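Local coordinates for pyroglutatmate porin OpdO (Pseudomonas aeruginosa, PDB 3SZV), which forms a beta-barrel channel of the OprD family that probably lets small carboxylate-containing molecules cross the bacterial outer membrane, at residues A[180-185]-A[215-220]; A[226-231]-A[236-241]; A[299-304]-A[355-360]. All blocks are in the same frame, centred on the assembly; numbering follows the deposited sequence.

Contact 1. Residues A[180-185]-A[215-220]; sequences FSANRI and KDIYRQ. With C8E ((hydroxyethyloxy)tri(ethyloxy)octane), chain I.
Ala182 and Ile217 meet where short strand 180-182 passes beside the turn that leads into strand 218-230, and the Ala182 methyl sits at the centre of the fit. Ala182 CB lies 4.0 Å from Ile217 CG2 on one side and 4.1 Å from Tyr218 CE2 on another, so it fills the corner between the isoleucine branch and the tyrosine. The ring is met at its edge, close to its plane. Tyr218 holds CG between its own backbone N and carbonyl carbon (chi1 72°), which swings the ring across toward the alanine. Ile217 uses both branches: CG2 takes the methyl, while the extended CG1 arm (chi2 179°) carries CD1 over the neighbouring backbone, 4.1 Å from Ser181 CA. The two chains remain apart, with CA of Ala182 and CA of Ile217 separated by 7.5 Å, and hydrogen bonds between them are absent. Apolar contacts, made by side chains on side chains and on backbone, join 180-185 to 215-220.

Beyond this small buried patch the contact opens out. Arg184 extends from the loop toward Asp304, with which it forms a salt bridge, and Asp249 holds Arg219 NE in another. One detergent molecule, C8E, lies along Arg219 and Gln220: its C7 is 3.5 Å from Arg219 CB, and its C6 sits 3.4 Å from Gln220 O. The octyl chain thus lies where membrane lipid would probably run.

The packing goes with an irregularity in the strand. Ile217 and Tyr218 both face Leu214, which makes a classic beta bulge at the tight turn between strands 205-214 and 218-230. The bulge presents two consecutive side chains to 180-182, at what is probably the extracellular rim of an OprD-type beta-barrel.

Contact 2. Residues A[226-231]-A[236-241]; sequences VHTLDL and SLKSDL
Val226 and Lys238 both place a side-chain carbon opposite the backbone N, CG1 in the valine (chi1 178°) and CG in the lysine (chi1 -175°). Because the lysine chain is extended beyond that point, its methylenes run obliquely over the neighbouring strand, bringing CE to 3.6 Å from Val226 CG1. On the way its CG passes Thr228 OG1. The second valine methyl, CG2, lies alongside Asp240 at 3.9 Å from OD1; the carboxylate of that aspartate has its salt bridge with Arg242.

Beneath these side chains runs a regular antiparallel ladder. His227 N gives its hydrogen to Ser239 O and Ser239 N to His227 O, both at 2.8 Å. Two residues on, Leu229 and Leu237 repeat the exchange. Thr228 with Lys238 is the non-hydrogen-bonded pair between them, and Val226 with Asp240 and Asp230 with Ser236 are the flanking ones. This is the beta hairpin of strands 218-230 and 236-248, two adjacent staves of the barrel joined by a short turn that is probably periplasmic. The face carrying Val226, Lys238 and Asp240 probably turns to the lumen.

The face of His227, Leu229, Leu237 and Ser239 lies on the surface and holds a water. This water sits in the plane of the imidazole, 2.9 Å from His227 ND1, and is also bonded to Ser239 OG at 2.8 Å. It donates a hydrogen to Leu237 O, 3.0 Å away, giving that carbonyl a second partner besides Leu229 N.

Contact 3. Residues A[299-304]-A[355-360]; sequences FIQIGD and NTDLGY
Asn355 OD1 is gripped from two directions: Gln301 N donates to it across the contact at 3.0 Å, and Arg334 NE of the neighbouring strand supplies a second hydrogen bond. The arrangement is that of a barrel loop folded inward, a feature of OprD-type porins, with 299-304 lying against the inner wall formed by strand 346-361 and its neighbours.

The bond from Gln301 is somewhat bent, with 149° at the hydrogen, and its donor stands 21° out of the amide plane of Asn355. Close carbons pack round the same oxygen. Ile300 CB lies 3.4 Å from Asn355 OD1, and Gln301 CB comes as near as 3.2 Å. The other end of the amide is fixed too, since Asn355 ND2 bonds to Glu353, whose carboxylate also receives the backbone N-H groups of Ile302 and Gly303.

Gln301 stretches onward with CG anti to its N (chi1 -179°), carrying its own amide past Asn355 toward Asp357, while its NE2 hydrogen-bonds to Glu389. A water links the two side chains, donating one hydrogen to Gln301 OE1 and the other to Asp357 OD1, each 2.8 Å away.

In the fold
From the N terminus, contact 1 comes first: it closes the run from 180-185 to 215-220, which includes strands 186-200 and 205-214. Contact 2 follows as a short hairpin near the other end of strand 218-230, the strand it shares with contact 1; their centres are 32 Å apart. Contact 3 closes last, over some fifty residues, joining the long loop after strand 271-281 to strand 346-361. None encloses or crosses another; the three stand in series. Contacts 1 and 3 nonetheless touch, through the salt bridge of Arg184 NH2 with Asp304 OD1, which ties the loop of 180-185 to the inward-folded loop of 299-304.

Contact 1. Residues A[180-185]-A[215-220]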
# COMPACT_ATOMS: atom_id res chain seq x y z
N PHE A 180 0.61 -15.80 -7.86
CA PHE A 180 0.80 -14.44 -8.34
C PHE A 180 0.77 -14.30 -9.86
O PHE A 180 1.04 -15.25 -10.60
CB PHE A 180 2.17 -13.91 -7.92
CG PHE A 180 2.42 -13.91 -6.44
CD1 PHE A 180 1.80 -12.97 -5.62
CD2 PHE A 180 3.32 -14.79 -5.87
CE1 PHE A 180 2.04 -12.95 -4.25
CE2 PHE A 180 3.57 -14.78 -4.51
CZ PHE A 180 2.94 -13.86 -3.70
N SER A 181 0.46 -13.08 -10.29
CA SER A 181 0.74 -12.66 -11.66
C SER A 181 1.21 -11.21 -11.61
O SER A 181 1.19 -10.58 -10.55
CB SER A 181 -0.50 -12.79 -12.56
OG SER A 181 -1.50 -11.85 -12.23
N ALA A 182 1.67 -10.70 -12.74
CA ALA A 182 2.14 -9.32 -12.80
C ALA A 182 1.12 -8.42 -13.48
O ALA A 182 0.50 -8.80 -14.47
CB ALA A 182 3.48 -9.23 -13.50
N ASN A 183 0.92 -7.24 -12.92
CA ASN A 183 0.02 -6.25 -13.50
C ASN A 183 0.36 -5.96 -14.97
O ASN A 183 1.54 -5.70 -15.28
CB ASN A 183 0.08 -4.96 -12.68
CG ASN A 183 -1.04 -4.00 -13.02
OD1 ASN A 183 -2.19 -4.23 -12.64
ND2 ASN A 183 -0.72 -2.94 -13.75
N ARG A 184 -0.66 -6.01 -15.83
CA ARG A 184 -0.56 -5.88 -17.30
C ARG A 184 0.17 -7.03 -17.99
O ARG A 184 -0.34 -7.57 -18.98
CB ARG A 184 0.09 -4.56 -17.74
CG ARG A 184 -0.71 -3.31 -17.43
CD ARG A 184 0.04 -2.08 -17.96
NE ARG A 184 -0.65 -0.83 -17.68
CZ ARG A 184 -0.49 -0.10 -16.57
NH1 ARG A 184 0.36 -0.51 -15.62
NH2 ARG A 184 -1.17 1.02 -16.41
N ILE A 185 1.34 -7.38 -17.47
CA ILE A 185 2.25 -8.30 -18.15
C ILE A 185 1.79 -9.76 -18.05
O ILE A 185 2.08 -10.57 -18.93
CB ILE A 185 3.66 -8.14 -17.57
CG1 ILE A 185 4.25 -6.80 -18.00
CG2 ILE A 185 4.57 -9.30 -17.96
CD1 ILE A 185 5.20 -6.21 -16.97
N LYS A 215 9.33 -14.86 -9.20
CA LYS A 215 9.95 -16.00 -9.87
C LYS A 215 9.20 -16.40 -11.13
O LYS A 215 7.97 -16.52 -11.12
CB LYS A 215 10.07 -17.18 -8.90
CG LYS A 215 10.93 -18.32 -9.45
CD LYS A 215 11.04 -19.48 -8.45
CE LYS A 215 11.86 -20.62 -9.03
NZ LYS A 215 11.84 -21.83 -8.15
N ASP A 216 9.96 -16.57 -12.21
CA ASP A 216 9.44 -16.96 -13.52
C ASP A 216 8.69 -15.84 -14.25
O ASP A 216 8.10 -16.09 -15.30
CB ASP A 216 8.57 -18.21 -13.43
CG ASP A 216 9.32 -19.39 -12.84
OD1 ASP A 216 10.40 -19.74 -13.36
OD2 ASP A 216 8.84 -19.95 -11.83
N ILE A 217 8.73 -14.63 -13.70
CA ILE A 217 8.16 -13.48 -14.40
C ILE A 217 9.18 -12.34 -14.52
O ILE A 217 9.66 -12.06 -15.61
CB ILE A 217 6.85 -12.96 -13.77
CG1 ILE A 217 5.84 -14.11 -13.67
CG2 ILE A 217 6.29 -11.83 -14.63
CD1 ILE A 217 4.51 -13.69 -13.03
N TYR A 218 9.56 -11.72 -13.40
CA TYR A 218 10.47 -10.59 -13.48
C TYR A 218 11.42 -10.46 -12.29
O TYR A 218 11.18 -11.01 -11.21
CB TYR A 218 9.69 -9.28 -13.69
CG TYR A 218 8.92 -8.77 -12.48
CD1 TYR A 218 9.57 -8.16 -11.41
CD2 TYR A 218 7.53 -8.90 -12.40
CE1 TYR A 218 8.87 -7.68 -10.30
CE2 TYR A 218 6.82 -8.44 -11.28
CZ TYR A 218 7.49 -7.83 -10.24
OH TYR A 218 6.77 -7.38 -9.16
N ARG A 219 12.51 -9.73 -12.52
CA ARG A 219 13.41 -9.29 -11.47
C ARG A 219 13.31 -7.77 -11.44
O ARG A 219 13.21 -7.13 -12.49
CB ARG A 219 14.86 -9.68 -11.77
CG ARG A 219 15.09 -11.17 -11.95
CD ARG A 219 16.50 -11.44 -12.50
NE ARG A 219 16.69 -12.86 -12.78
CZ ARG A 219 17.84 -13.39 -13.19
NH1 ARG A 219 18.90 -12.63 -13.35
NH2 ARG A 219 17.92 -14.70 -13.43
N GLN A 220 13.36 -7.17 -10.26
CA GLN A 220 13.27 -5.72 -10.15
C GLN A 220 14.14 -5.21 -9.02
O GLN A 220 14.19 -5.81 -7.94
CB GLN A 220 11.82 -5.31 -9.93
CG GLN A 220 11.54 -3.82 -10.02
CD GLN A 220 10.07 -3.53 -9.91
OE1 GLN A 220 9.40 -4.07 -9.04
NE2 GLN A 220 9.54 -2.71 -10.82
C4 C8E I . 16.76 -6.69 -10.74
C5 C8E I . 17.36 -7.83 -9.93
C6 C8E I . 16.36 -8.28 -8.87
C7 C8E I . 16.39 -9.79 -8.66
C8 C8E I . 17.61 -10.26 -7.87
O9 C8E I . 17.23 -11.35 -7.04
C10 C8E I . 16.31 -10.99 -6.03
C11 C8E I . 16.96 -11.42 -4.72
O12 C8E I . 16.23 -11.06 -3.58
C13 C8E I . 16.62 -11.89 -2.50
C14 C8E I . 15.47 -12.14 -1.53
O15 C8E I . 16.00 -12.72 -0.36
C16 C8E I . 15.10 -13.59 0.29
C17 C8E I . 14.57 -12.90 1.55
O18 C8E I . 13.80 -13.79 2.34
C19 C8E I . 14.17 -13.77 3.71
C20 C8E I . 12.94 -13.52 4.57
O21 C8E I . 12.64 -14.68 5.32

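Contact 2. Residues A[226-231]-A[236-241]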
# COMPACT_ATOMS: atom_id res chain seq x y z
N VAL A 226 15.43 9.91 -0.05
CA VAL A 226 14.39 10.76 0.49
C VAL A 226 15.02 11.75 1.47
O VAL A 226 15.67 11.35 2.44
CB VAL A 226 13.30 9.95 1.22
CG1 VAL A 226 12.25 10.87 1.81
CG2 VAL A 226 12.65 8.96 0.25
N HIS A 227 14.83 13.03 1.19
CA HIS A 227 15.36 14.09 2.02
C HIS A 227 14.22 14.84 2.66
O HIS A 227 13.28 15.27 1.99
CB HIS A 227 16.23 15.05 1.21
CG HIS A 227 16.81 16.15 2.03
ND1 HIS A 227 16.31 17.43 2.02
CD2 HIS A 227 17.84 16.16 2.91
CE1 HIS A 227 17.02 18.19 2.85
NE2 HIS A 227 17.95 17.43 3.40
N THR A 228 14.30 15.02 3.97
CA THR A 228 13.26 15.72 4.69
C THR A 228 13.85 16.98 5.33
O THR A 228 14.73 16.90 6.18
CB THR A 228 12.61 14.82 5.75
OG1 THR A 228 12.03 13.67 5.11
CG2 THR A 228 11.52 15.57 6.50
N LEU A 229 13.37 18.13 4.88
CA LEU A 229 13.85 19.41 5.38
C LEU A 229 12.78 20.05 6.24
O LEU A 229 11.76 20.51 5.73
CB LEU A 229 14.21 20.33 4.22
CG LEU A 229 14.63 21.76 4.60
CD1 LEU A 229 15.85 21.74 5.51
CD2 LEU A 229 14.89 22.57 3.34
N ASP A 230 13.01 20.09 7.55
CA ASP A 230 12.09 20.74 8.45
C ASP A 230 12.56 22.17 8.71
O ASP A 230 13.65 22.37 9.23
CB ASP A 230 12.01 19.96 9.77
CG ASP A 230 10.92 20.47 10.69
OD1 ASP A 230 10.44 21.61 10.48
OD2 ASP A 230 10.55 19.73 11.62
N LEU A 231 11.74 23.15 8.33
CA LEU A 231 12.09 24.55 8.56
C LEU A 231 11.43 25.05 9.85
O LEU A 231 11.69 26.16 10.30
CB LEU A 231 11.66 25.41 7.36
CG LEU A 231 12.39 26.74 7.10
CD1 LEU A 231 12.06 27.25 5.70
CD2 LEU A 231 12.08 27.80 8.15
N SER A 236 7.83 22.64 5.86
CA SER A 236 8.76 21.57 5.55
C SER A 236 8.70 21.16 4.09
O SER A 236 7.69 21.38 3.42
CB SER A 236 8.48 20.36 6.44
OG SER A 236 7.23 19.76 6.13
N LEU A 237 9.79 20.57 3.61
CA LEU A 237 9.87 20.08 2.25
C LEU A 237 10.45 18.69 2.25
O LEU A 237 11.57 18.47 2.73
CB LEU A 237 10.73 21.01 1.39
CG LEU A 237 10.91 20.57 -0.06
CD1 LEU A 237 9.57 20.57 -0.77
CD2 LEU A 237 11.91 21.46 -0.79
N LYS A 238 9.69 17.74 1.72
CA LYS A 238 10.17 16.38 1.53
C LYS A 238 10.45 16.19 0.05
O LYS A 238 9.61 16.51 -0.81
CB LYS A 238 9.10 15.37 2.00
CG LYS A 238 9.54 13.92 1.96
CD LYS A 238 8.39 12.99 2.37
CE LYS A 238 8.74 11.52 2.15
NZ LYS A 238 7.58 10.61 2.44
N SER A 239 11.63 15.66 -0.26
CA SER A 239 12.02 15.37 -1.63
C SER A 239 12.23 13.88 -1.74
O SER A 239 13.06 13.32 -1.02
CB SER A 239 13.32 16.10 -1.98
OG SER A 239 13.17 17.50 -1.88
N ASP A 240 11.49 13.24 -2.65
CA ASP A 240 11.41 11.77 -2.72
C ASP A 240 11.75 11.35 -4.15
O ASP A 240 10.98 11.60 -5.07
CB ASP A 240 9.99 11.36 -2.29
CG ASP A 240 9.74 9.84 -2.31
OD1 ASP A 240 10.46 9.09 -2.99
OD2 ASP A 240 8.77 9.44 -1.63
N LEU A 241 12.94 10.77 -4.32
CA LEU A 241 13.42 10.34 -5.64
C LEU A 241 13.44 8.82 -5.72
O LEU A 241 13.92 8.15 -4.80
CB LEU A 241 14.84 10.87 -5.88
CG LEU A 241 15.03 12.37 -5.74
CD1 LEU A 241 16.48 12.73 -6.02
CD2 LEU A 241 14.08 13.08 -6.70
O HOH W 1 13.84 18.27 0.78

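Contact 3. Residues A[299-304]-A[355-360]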
# COMPACT_ATOMS: atom_id res chain seq x y z
N PHE A 299 0.97 7.15 -8.76
CA PHE A 299 -0.10 6.17 -8.57
C PHE A 299 -1.14 6.77 -7.63
O PHE A 299 -0.82 7.12 -6.48
CB PHE A 299 0.48 4.87 -7.98
CG PHE A 299 -0.54 3.95 -7.33
CD1 PHE A 299 -1.58 3.40 -8.06
CD2 PHE A 299 -0.38 3.59 -6.00
CE1 PHE A 299 -2.50 2.53 -7.44
CE2 PHE A 299 -1.28 2.72 -5.39
CZ PHE A 299 -2.34 2.20 -6.11
N ILE A 300 -2.36 6.91 -8.13
CA ILE A 300 -3.42 7.61 -7.42
C ILE A 300 -4.69 6.75 -7.35
O ILE A 300 -4.58 5.52 -7.24
CB ILE A 300 -3.62 9.03 -7.99
CG1 ILE A 300 -3.94 9.01 -9.49
CG2 ILE A 300 -2.38 9.87 -7.73
CD1 ILE A 300 -4.49 10.34 -9.99
N GLN A 301 -5.88 7.34 -7.37
CA GLN A 301 -7.07 6.57 -7.02
C GLN A 301 -7.33 5.43 -7.99
O GLN A 301 -7.59 4.29 -7.58
CB GLN A 301 -8.31 7.46 -6.91
CG GLN A 301 -9.58 6.70 -6.52
CD GLN A 301 -10.74 7.63 -6.20
OE1 GLN A 301 -10.56 8.75 -5.73
NE2 GLN A 301 -11.96 7.16 -6.46
N ILE A 302 -7.26 5.73 -9.28
CA ILE A 302 -7.53 4.72 -10.29
C ILE A 302 -6.24 4.28 -10.99
O ILE A 302 -5.86 3.10 -10.94
CB ILE A 302 -8.55 5.22 -11.32
CG1 ILE A 302 -9.88 5.55 -10.62
CG2 ILE A 302 -8.77 4.17 -12.42
CD1 ILE A 302 -10.94 6.13 -11.53
N GLY A 303 -5.56 5.23 -11.61
CA GLY A 303 -4.42 4.89 -12.45
C GLY A 303 -3.06 4.91 -11.80
O GLY A 303 -2.83 5.60 -10.78
N ASP A 304 -2.13 4.16 -12.38
CA ASP A 304 -0.76 4.13 -11.90
C ASP A 304 0.20 4.99 -12.73
O ASP A 304 1.34 5.23 -12.32
CB ASP A 304 -0.23 2.69 -11.77
CG ASP A 304 -0.21 1.93 -13.07
OD1 ASP A 304 -0.38 2.56 -14.16
OD2 ASP A 304 -0.00 0.70 -13.02
N ASN A 355 -8.55 13.54 -8.77
CA ASN A 355 -9.14 12.93 -7.57
C ASN A 355 -9.47 14.00 -6.57
O ASN A 355 -8.72 14.97 -6.42
CB ASN A 355 -8.15 12.02 -6.84
CG ASN A 355 -7.66 10.82 -7.64
OD1 ASN A 355 -6.71 10.17 -7.21
ND2 ASN A 355 -8.29 10.50 -8.77
N THR A 356 -10.57 13.83 -5.85
CA THR A 356 -10.89 14.71 -4.72
C THR A 356 -11.39 13.87 -3.57
O THR A 356 -12.30 13.05 -3.75
CB THR A 356 -11.97 15.74 -5.09
OG1 THR A 356 -11.51 16.53 -6.18
CG2 THR A 356 -12.28 16.65 -3.88
N ASP A 357 -10.80 14.05 -2.39
CA ASP A 357 -11.20 13.33 -1.19
C ASP A 357 -11.72 14.32 -0.16
O ASP A 357 -11.03 15.29 0.16
CB ASP A 357 -10.02 12.59 -0.56
CG ASP A 357 -9.60 11.34 -1.32
OD1 ASP A 357 -10.19 11.05 -2.38
OD2 ASP A 357 -8.67 10.66 -0.85
N LEU A 358 -12.91 14.08 0.37
CA LEU A 358 -13.46 14.88 1.45
C LEU A 358 -13.76 13.92 2.58
O LEU A 358 -14.37 12.88 2.37
CB LEU A 358 -14.77 15.54 1.00
CG LEU A 358 -14.91 17.06 1.05
CD1 LEU A 358 -16.35 17.44 0.79
CD2 LEU A 358 -14.44 17.61 2.39
N GLY A 359 -13.32 14.25 3.78
CA GLY A 359 -13.55 13.33 4.88
C GLY A 359 -13.83 14.01 6.20
O GLY A 359 -13.42 15.14 6.43
N TYR A 360 -14.56 13.31 7.07
CA TYR A 360 -14.75 13.78 8.43
C TYR A 360 -14.71 12.63 9.40
O TYR A 360 -15.33 11.59 9.17
CB TYR A 360 -16.07 14.51 8.60
CG TYR A 360 -16.13 15.19 9.94
CD1 TYR A 360 -15.33 16.29 10.21
CD2 TYR A 360 -16.97 14.73 10.94
CE1 TYR A 360 -15.37 16.92 11.44
CE2 TYR A 360 -17.02 15.35 12.17
CZ TYR A 360 -16.22 16.45 12.41
OH TYR A 360 -16.26 17.07 13.63
O HOH W 2 -8.49 9.85 -4.23